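Local atomic coordinates of phosphoenolpyruvate-protein phosphotransferase (PDB entry 3TRC), a protein that probably transfers the phosphoryl group of phosphoenolpyruvate to a histidine of a partner protein, and is represented here by its GAF domain. Residues E36-D41 / L130-L135; G114-P119 / H138-E143. All coordinates share one frame; numbering follows the deposited sequence.

Contact 1. Residues E36-D41 / L130-L135; sequences EALPAD and LVIQQL
The carboxylate of D41 is pressed against L135 on one face and held through one oxygen by backbone. Over that face stands CD1 of L135, almost straight above the D41 CG atom at 4.0 Å. The backbone N of L135 donates a short bond to OD2 of D41 (2.8 Å), nearly straight at 171° and received on the anti lone pair, the one turned away from OD1. CA of Q134 lies beside the same oxygen, 3.3 Å from OD2 of D41. With CG of D41 anti to its own carbonyl carbon (chi1 -55°), the acid group reaches the backbone N of L135.

A second bond ties the two backbones directly. N of D41 meets O of Q133 at 3.0 Å in the carbonyl plane, although the bond is bent at the hydrogen (139°). D41 is therefore gripped through both its amide and its side chain.

Next to this polar end the contact turns apolar. CG2 of I132 packs on CB of A40 at 3.5 Å and on CD1 of L38 at 4.0 Å, where the two longer side chains cross at about a right angle. The cis peptide between L38 and P39 bends the chain on its way from helix 23-37 to the sheet.

In the fold, these residues connect helix 23-37 to strand 42-49, the antiparallel neighbour of strand 125-134; a disulfide between C35 and C43 spans the same connection. Y112, from a loop, touches both D41 and L135. L38 also packs on M6 of helix 3-19 and, like I132, on C148 of helix 142-164, which places the apolar end between the sheet and its helices.

Contact 2. Residues G114-P119 / H138-E143; sequences GFLGIP and HHFAEE
The carbonyl O of H138 is approached by two groups: CA of G114 comes within 3.3 Å of it in a CA-H...O contact, and NE2 of Q134, on the adjoining strand, gives it a hydrogen bond. The main weight of the contact rests on the F140 ring. CB of L116 sits over one face in a CH-pi contact, 4.0 Å from the ring centroid and 30° off the normal. At the edge, in the ring plane, the backbone N of F115 lies 3.6 Å from CE2 of F140. CG of F140 is anti to its carbonyl carbon (chi1 -70°), which brings the ring in beside strand 114-122; I132 and Q134 of neighbouring strand 125-134 pack on it too. CD2 of L116 reaches back to CB of F140.

N91 fastens the loop further, its ND2 bonding to O of F140, just before the N-cap, A141. F115 points away from the loop and packs on L79; its side chain is about 6 Å from a bound phosphate, probably from the crystallisation liquor. Sheet strands carrying helices on one face, and loops and a short helix over a possible ligand pocket on the other, are the familiar plan of a GAF domain.

Overall arrangement
From the N terminus, the chain runs through helix 3-19 and along helix 23-37, on which contact 1 begins at 36-41; its partner 130-135 comes only 89 residues later, after most of the sheet has been built. Contact 2 begins inside that long loop, at 114-119, and closes beyond it at 138-143, so the two cross rather than nest. They lie on neighbouring antiparallel strands, 125-134 and 114-122: N of I132 probably bonds to O of L116, and N of I118 to O of L130. The two contacts also touch through the F140 ring. Together they tie the connection leaving helix 23-37 and the one leading into helix 142-164 onto the middle of one sheet.

Contact 1. Residues E36-D41 / L130-L135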
loop_
_atom_site.group_PDB
_atom_site.type_symbol
_atom_site.label_atom_id
_atom_site.label_comp_id
_atom_site.label_asym_id
_atom_site.label_seq_id
_atom_site.Cartn_x
_atom_site.Cartn_y
_atom_site.Cartn_z
ATOM N N GLU A 36 -3.812 10.869 -13.888
ATOM C CA GLU A 36 -3.375 12.199 -13.490
ATOM C C GLU A 36 -1.928 12.212 -13.026
ATOM O O GLU A 36 -1.181 13.147 -13.319
ATOM C CB GLU A 36 -4.249 12.729 -12.349
ATOM C CG GLU A 36 -5.666 13.064 -12.742
ATOM C CD GLU A 36 -6.521 13.406 -11.535
ATOM O OE1 GLU A 36 -6.204 12.929 -10.425
ATOM O OE2 GLU A 36 -7.508 14.150 -11.697
ATOM N N ALA A 37 -1.547 11.179 -12.278
ATOM C CA ALA A 37 -0.325 11.216 -11.480
ATOM C C ALA A 37 0.926 10.646 -12.151
ATOM O O ALA A 37 2.034 11.120 -11.894
ATOM C CB ALA A 37 -0.559 10.541 -10.122
ATOM N N LEU A 38 0.763 9.635 -13.000
ATOM C CA LEU A 38 1.924 9.007 -13.631
ATOM C C LEU A 38 2.749 9.963 -14.507
ATOM O O LEU A 38 3.961 10.056 -14.325
ATOM C CB LEU A 38 1.533 7.751 -14.414
ATOM C CG LEU A 38 1.302 6.494 -13.581
ATOM C CD1 LEU A 38 0.900 5.337 -14.483
ATOM C CD2 LEU A 38 2.553 6.144 -12.786
ATOM N N PRO A 39 2.111 10.652 -15.472
ATOM C CA PRO A 39 0.719 10.518 -15.916
ATOM C C PRO A 39 0.570 9.446 -16.991
ATOM O O PRO A 39 1.559 8.911 -17.493
ATOM C CB PRO A 39 0.428 11.885 -16.530
ATOM C CG PRO A 39 1.744 12.287 -17.122
ATOM C CD PRO A 39 2.796 11.761 -16.163
ATOM N N ALA A 40 -0.674 9.133 -17.338
ATOM C CA ALA A 40 -0.963 8.234 -18.443
ATOM C C ALA A 40 -2.235 8.725 -19.119
ATOM O O ALA A 40 -2.952 9.552 -18.568
ATOM C CB ALA A 40 -1.137 6.801 -17.946
ATOM N N ASP A 41 -2.527 8.212 -20.309
ATOM C CA ASP A 41 -3.682 8.706 -21.059
ATOM C C ASP A 41 -4.951 7.881 -20.889
ATOM O O ASP A 41 -6.053 8.398 -21.065
ATOM C CB ASP A 41 -3.330 8.869 -22.533
ATOM C CG ASP A 41 -2.129 9.757 -22.729
ATOM O OD1 ASP A 41 -2.150 10.905 -22.230
ATOM O OD2 ASP A 41 -1.148 9.296 -23.338
ATOM N N LEU A 130 -5.268 -4.773 -14.342
ATOM C CA LEU A 130 -5.143 -3.320 -14.417
ATOM C C LEU A 130 -4.388 -2.976 -15.696
ATOM O O LEU A 130 -3.308 -3.506 -15.945
ATOM C CB LEU A 130 -4.390 -2.798 -13.189
ATOM C CG LEU A 130 -4.048 -1.308 -13.131
ATOM C CD1 LEU A 130 -5.320 -0.505 -12.942
ATOM C CD2 LEU A 130 -3.060 -1.021 -11.999
ATOM N N VAL A 131 -4.964 -2.100 -16.515
ATOM C CA VAL A 131 -4.384 -1.787 -17.818
ATOM C C VAL A 131 -4.131 -0.292 -17.931
ATOM O O VAL A 131 -5.062 0.507 -17.844
ATOM C CB VAL A 131 -5.293 -2.216 -18.989
ATOM C CG1 VAL A 131 -4.658 -1.809 -20.324
ATOM C CG2 VAL A 131 -5.553 -3.717 -18.961
ATOM N N ILE A 132 -2.868 0.072 -18.136
ATOM C CA ILE A 132 -2.477 1.469 -18.256
ATOM C C ILE A 132 -1.945 1.705 -19.673
ATOM O O ILE A 132 -1.151 0.925 -20.180
ATOM C CB ILE A 132 -1.395 1.850 -17.213
ATOM C CG1 ILE A 132 -1.834 1.460 -15.795
ATOM C CG2 ILE A 132 -1.105 3.341 -17.273
ATOM C CD1 ILE A 132 -1.326 0.095 -15.343
ATOM N N GLN A 133 -2.410 2.766 -20.320
ATOM C CA GLN A 133 -2.027 3.014 -21.705
ATOM C C GLN A 133 -1.635 4.462 -21.907
ATOM O O GLN A 133 -2.066 5.341 -21.170
ATOM C CB GLN A 133 -3.178 2.655 -22.648
ATOM C CG GLN A 133 -3.716 1.237 -22.446
ATOM C CD GLN A 133 -4.894 0.921 -23.350
ATOM O OE1 GLN A 133 -6.058 1.057 -22.955
ATOM N NE2 GLN A 133 -4.600 0.495 -24.574
ATOM N N GLN A 134 -0.793 4.708 -22.901
ATOM C CA GLN A 134 -0.454 6.076 -23.254
ATOM C C GLN A 134 -0.289 6.210 -24.757
ATOM O O GLN A 134 -0.035 5.231 -25.457
ATOM C CB GLN A 134 0.796 6.559 -22.507
ATOM C CG GLN A 134 2.013 5.679 -22.667
ATOM C CD GLN A 134 3.067 5.966 -21.612
ATOM O OE1 GLN A 134 2.871 6.803 -20.730
ATOM N NE2 GLN A 134 4.193 5.273 -21.703
ATOM N N LEU A 135 -0.459 7.432 -25.241
ATOM C CA LEU A 135 -0.342 7.723 -26.660
ATOM C C LEU A 135 1.096 7.585 -27.157
ATOM O O LEU A 135 1.324 7.158 -28.290
ATOM C CB LEU A 135 -0.868 9.132 -26.939
ATOM C CG LEU A 135 -2.347 9.358 -26.611
ATOM C CD1 LEU A 135 -2.665 10.844 -26.519
ATOM C CD2 LEU A 135 -3.245 8.666 -27.629
#

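Contact 2. Residues G114-P119 / H138-E143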
loop_
_atom_site.group_PDB
_atom_site.type_symbol
_atom_site.label_atom_id
_atom_site.label_comp_id
_atom_site.label_asym_id
_atom_site.label_seq_id
_atom_site.Cartn_x
_atom_site.Cartn_y
_atom_site.Cartn_z
ATOM N N GLY A 114 2.016 2.825 -25.897
ATOM C CA GLY A 114 2.593 2.366 -24.645
ATOM C C GLY A 114 1.551 1.612 -23.838
ATOM O O GLY A 114 0.396 2.025 -23.787
ATOM N N PHE A 115 1.963 0.517 -23.203
ATOM C CA PHE A 115 1.031 -0.411 -22.553
ATOM C C PHE A 115 1.654 -1.024 -21.304
ATOM O O PHE A 115 2.781 -1.520 -21.336
ATOM C CB PHE A 115 0.649 -1.528 -23.539
ATOM C CG PHE A 115 -0.248 -2.601 -22.966
ATOM C CD1 PHE A 115 0.284 -3.690 -22.281
ATOM C CD2 PHE A 115 -1.620 -2.560 -23.179
ATOM C CE1 PHE A 115 -0.544 -4.695 -21.780
ATOM C CE2 PHE A 115 -2.457 -3.560 -22.680
ATOM C CZ PHE A 115 -1.916 -4.628 -21.981
ATOM N N LEU A 116 0.927 -0.975 -20.196
ATOM C CA LEU A 116 1.325 -1.724 -19.010
ATOM C C LEU A 116 0.122 -2.490 -18.495
ATOM O O LEU A 116 -0.857 -1.894 -18.046
ATOM C CB LEU A 116 1.866 -0.793 -17.919
ATOM C CG LEU A 116 2.260 -1.462 -16.597
ATOM C CD1 LEU A 116 3.317 -2.535 -16.824
ATOM C CD2 LEU A 116 2.761 -0.414 -15.604
ATOM N N GLY A 117 0.197 -3.814 -18.583
ATOM C CA GLY A 117 -0.868 -4.670 -18.093
ATOM C C GLY A 117 -0.392 -5.418 -16.871
ATOM O O GLY A 117 0.662 -6.050 -16.894
ATOM N N ILE A 118 -1.170 -5.338 -15.797
ATOM C CA ILE A 118 -0.768 -5.872 -14.504
ATOM C C ILE A 118 -1.831 -6.801 -13.928
ATOM O O ILE A 118 -2.994 -6.421 -13.786
ATOM C CB ILE A 118 -0.493 -4.716 -13.522
ATOM C CG1 ILE A 118 0.681 -3.882 -14.030
ATOM C CG2 ILE A 118 -0.231 -5.234 -12.118
ATOM C CD1 ILE A 118 1.132 -2.849 -13.067
ATOM N N PRO A 119 -1.437 -8.029 -13.589
ATOM C CA PRO A 119 -2.417 -8.955 -13.025
ATOM C C PRO A 119 -2.755 -8.559 -11.598
ATOM O O PRO A 119 -1.879 -8.156 -10.827
ATOM C CB PRO A 119 -1.685 -10.300 -13.062
ATOM C CG PRO A 119 -0.245 -9.934 -12.965
ATOM C CD PRO A 119 -0.093 -8.625 -13.681
ATOM N N HIS A 138 6.116 4.604 -25.751
ATOM C CA HIS A 138 7.121 4.417 -24.715
ATOM C C HIS A 138 6.633 3.344 -23.780
ATOM O O HIS A 138 5.463 3.339 -23.401
ATOM C CB HIS A 138 7.276 5.688 -23.878
ATOM C CG HIS A 138 7.869 6.841 -24.618
ATOM N ND1 HIS A 138 8.066 8.074 -24.035
ATOM C CD2 HIS A 138 8.306 6.951 -25.895
ATOM C CE1 HIS A 138 8.601 8.895 -24.922
ATOM N NE2 HIS A 138 8.752 8.241 -26.058
ATOM N N HIS A 139 7.516 2.450 -23.365
ATOM C CA HIS A 139 7.135 1.559 -22.287
ATOM C C HIS A 139 7.107 2.349 -20.978
ATOM O O HIS A 139 7.432 3.538 -20.949
ATOM C CB HIS A 139 8.070 0.354 -22.199
ATOM C CG HIS A 139 9.442 0.684 -21.709
ATOM N ND1 HIS A 139 10.457 1.087 -22.549
ATOM C CD2 HIS A 139 9.972 0.658 -20.463
ATOM C CE1 HIS A 139 11.553 1.298 -21.842
ATOM N NE2 HIS A 139 11.285 1.047 -20.574
ATOM N N PHE A 140 6.690 1.692 -19.904
ATOM C CA PHE A 140 6.619 2.339 -18.602
ATOM C C PHE A 140 7.888 2.084 -17.801
ATOM O O PHE A 140 8.388 0.961 -17.748
ATOM C CB PHE A 140 5.363 1.890 -17.842
ATOM C CG PHE A 140 4.087 2.427 -18.434
ATOM C CD1 PHE A 140 3.448 3.517 -17.863
ATOM C CD2 PHE A 140 3.546 1.860 -19.582
ATOM C CE1 PHE A 140 2.284 4.027 -18.417
ATOM C CE2 PHE A 140 2.381 2.357 -20.134
ATOM C CZ PHE A 140 1.751 3.444 -19.553
ATOM N N ALA A 141 8.417 3.142 -17.192
ATOM C CA ALA A 141 9.695 3.046 -16.511
ATOM C C ALA A 141 9.596 2.191 -15.251
ATOM O O ALA A 141 8.504 1.888 -14.773
ATOM C CB ALA A 141 10.217 4.436 -16.180
ATOM N N GLU A 142 10.751 1.803 -14.723
ATOM C CA GLU A 142 10.810 0.886 -13.587
ATOM C C GLU A 142 9.980 1.327 -12.385
ATOM O O GLU A 142 9.281 0.510 -11.785
ATOM C CB GLU A 142 12.265 0.679 -13.163
ATOM C CG GLU A 142 12.455 -0.337 -12.058
ATOM C CD GLU A 142 13.919 -0.533 -11.704
ATOM O OE1 GLU A 142 14.745 0.335 -12.060
ATOM O OE2 GLU A 142 14.244 -1.560 -11.078
ATOM N N GLU A 143 10.066 2.606 -12.024
ATOM C CA GLU A 143 9.315 3.097 -10.872
ATOM C C GLU A 143 7.813 3.123 -11.154
ATOM O O GLU A 143 7.002 2.981 -10.238
ATOM C CB GLU A 143 9.804 4.478 -10.421
ATOM C CG GLU A 143 9.545 5.620 -11.416
ATOM C CD GLU A 143 10.646 5.787 -12.458
ATOM O OE1 GLU A 143 11.398 4.824 -12.730
ATOM O OE2 GLU A 143 10.764 6.900 -13.009
#